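Aminotransferase, class III (Thermomicrobium roseum, PDB 6IO1) probably catalyses pyridoxal phosphate-dependent transamination as a thermostable, (S)-enantioselective omega-transaminase of the class-III aminotransferase family. Local coordinates at residues 348-353 and 376-381. Residues are numbered along the deposited sequence; the frame is centred on the assembly and turned at random.
Sequences ENAAAS and KGLMLL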
loop_
_atom_site.group_PDB
_atom_site.type_symbol
_atom_site.label_atom_id
_atom_site.label_comp_id
_atom_site.label_asym_id
_atom_site.label_seq_id
_atom_site.Cartn_x
_atom_site.Cartn_y
_atom_site.Cartn_z
ATOM N N GLU B 348 27.732 10.081 -0.898
ATOM C CA GLU B 348 29.099 10.214 -1.393
ATOM C C GLU B 348 29.635 8.873 -1.880
ATOM O O GLU B 348 30.207 8.775 -2.975
ATOM C CB GLU B 348 29.998 10.783 -0.295
ATOM C CG GLU B 348 29.655 12.201 0.126
ATOM C CD GLU B 348 30.588 12.726 1.199
ATOM O OE1 GLU B 348 31.463 11.959 1.653
ATOM O OE2 GLU B 348 30.447 13.903 1.589
ATOM N N ASN B 349 29.470 7.825 -1.068
ATOM C CA ASN B 349 29.880 6.496 -1.507
ATOM C C ASN B 349 29.050 6.028 -2.688
ATOM O O ASN B 349 29.556 5.308 -3.548
ATOM C CB ASN B 349 29.785 5.486 -0.366
ATOM C CG ASN B 349 30.483 4.178 -0.696
ATOM O OD1 ASN B 349 31.701 4.136 -0.864
ATOM N ND2 ASN B 349 29.708 3.104 -0.805
ATOM N N ALA B 350 27.775 6.417 -2.745
ATOM C CA ALA B 350 26.966 6.080 -3.907
ATOM C C ALA B 350 27.561 6.687 -5.168
ATOM O O ALA B 350 27.719 5.998 -6.179
ATOM C CB ALA B 350 25.529 6.553 -3.708
ATOM N N ALA B 351 27.954 7.960 -5.106
ATOM C CA ALA B 351 28.559 8.609 -6.265
ATOM C C ALA B 351 29.873 7.937 -6.648
ATOM O O ALA B 351 30.095 7.604 -7.819
ATOM C CB ALA B 351 28.776 10.096 -5.977
ATOM N N ALA B 352 30.748 7.706 -5.666
ATOM C CA ALA B 352 32.060 7.132 -5.961
ATOM C C ALA B 352 31.940 5.711 -6.505
ATOM O O ALA B 352 32.515 5.382 -7.553
ATOM C CB ALA B 352 32.936 7.158 -4.708
ATOM N N SER B 353 31.202 4.852 -5.799
ATOM C CA SER B 353 31.035 3.468 -6.224
ATOM C C SER B 353 30.292 3.378 -7.547
ATOM O O SER B 353 30.596 2.515 -8.371
ATOM C CB SER B 353 30.302 2.674 -5.142
ATOM O OG SER B 353 29.016 3.217 -4.898
ATOM N N LYS B 376 23.430 6.082 -13.433
ATOM C CA LYS B 376 23.485 7.297 -12.632
ATOM C C LYS B 376 23.565 6.885 -11.172
ATOM O O LYS B 376 22.694 6.155 -10.685
ATOM C CB LYS B 376 22.269 8.192 -12.877
ATOM C CG LYS B 376 22.313 9.493 -12.099
ATOM C CD LYS B 376 23.503 10.343 -12.509
ATOM C CE LYS B 376 23.558 11.628 -11.702
ATOM N NZ LYS B 376 24.814 12.387 -11.953
ATOM N N GLY B 377 24.618 7.325 -10.488
ATOM C CA GLY B 377 24.806 6.909 -9.110
ATOM C C GLY B 377 24.940 5.403 -9.056
ATOM O O GLY B 377 25.699 4.797 -9.819
ATOM N N LEU B 378 24.170 4.778 -8.174
ATOM C CA LEU B 378 24.195 3.330 -8.031
ATOM C C LEU B 378 23.164 2.627 -8.907
ATOM O O LEU B 378 23.005 1.407 -8.793
ATOM C CB LEU B 378 23.998 2.942 -6.567
ATOM C CG LEU B 378 25.313 2.862 -5.791
ATOM C CD1 LEU B 378 25.074 2.309 -4.411
ATOM C CD2 LEU B 378 26.330 2.012 -6.539
ATOM N N MET B 379 22.461 3.360 -9.769
ATOM C CA MET B 379 21.530 2.756 -10.715
ATOM C C MET B 379 22.279 2.464 -12.009
ATOM O O MET B 379 22.750 3.392 -12.671
ATOM C CB MET B 379 20.347 3.687 -10.979
ATOM C CG MET B 379 19.641 4.173 -9.727
ATOM S SD MET B 379 18.394 5.428 -10.074
ATOM C CE MET B 379 17.411 4.595 -11.317
ATOM N N LEU B 380 22.397 1.186 -12.377
ATOM C CA LEU B 380 23.172 0.835 -13.559
ATOM C C LEU B 380 22.440 -0.215 -14.383
ATOM O O LEU B 380 21.686 -1.032 -13.849
ATOM C CB LEU B 380 24.571 0.326 -13.182
ATOM C CG LEU B 380 25.452 1.315 -12.413
ATOM C CD1 LEU B 380 25.588 0.899 -10.955
ATOM C CD2 LEU B 380 26.817 1.458 -13.067
ATOM N N LEU B 381 22.678 -0.184 -15.695
ATOM C CA LEU B 381 22.066 -1.129 -16.617
ATOM C C LEU B 381 23.033 -1.464 -17.744
ATOM O O LEU B 381 23.695 -0.580 -18.304
ATOM C CB LEU B 381 20.758 -0.581 -17.202
ATOM C CG LEU B 381 19.876 -1.581 -17.957
ATOM C CD1 LEU B 381 18.413 -1.299 -17.697
ATOM C CD2 LEU B 381 20.152 -1.555 -19.453
#
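Leu378 pushes its branched end against one side of helix 346-361, where Ala350 and Ser353, one turn apart, receive it. The apolar part is small: CB of Ala350 lies 4.2 Å from CG of Leu378. Van der Waals contacts with polar atoms add to it, the same leucine CG sitting 4.0 Å from the backbone O of Ala350. At Ser353 the contact is likewise of mixed character, with OG 3.4 Å from the methyl CD2 of Leu378 and CD1 farther off. Gly377 brings its backbone alongside the helix, its C 4.0 Å from Ala350 O. Together the pair of segments buries 168 Å².

The two segments share no hydrogen bond; the hydroxyl beside Leu378 is paired within the helix, and the Leu378 backbone bonds to Arg268. Ser353 OG, placed between its own backbone N and carbonyl carbon (chi1 61°), turns back along the helix and donates to Asn349 O at 2.5 Å, tilted 27° from the carbonyl plane. The same oxygen also accepts the helical bond from Ser353 N, which arrives from the opposite face, so one carbonyl satisfies the buried hydroxyl as well as the backbone. Replacing Ser353 by alanine removes OG, which would probably leave Asn349 O without its second donor and open a gap beside CD2 of Leu378.

In segment 376-381, Lys376 and Met379 exchange backbone bonds in both directions around a type II' turn, with Gly377 at positive phi (60°). The leucine thus projects from a tight corner; Pro426, Leu428 and Arg268 also touch it, as does Leu357 farther along helix 346-361. A two-residue beta-hairpin joins strands 370-376 and 379-384, and its turn packs on helix 346-361, joining helix and sheet in the C-terminal part of this fold-type I, class-III aminotransferase.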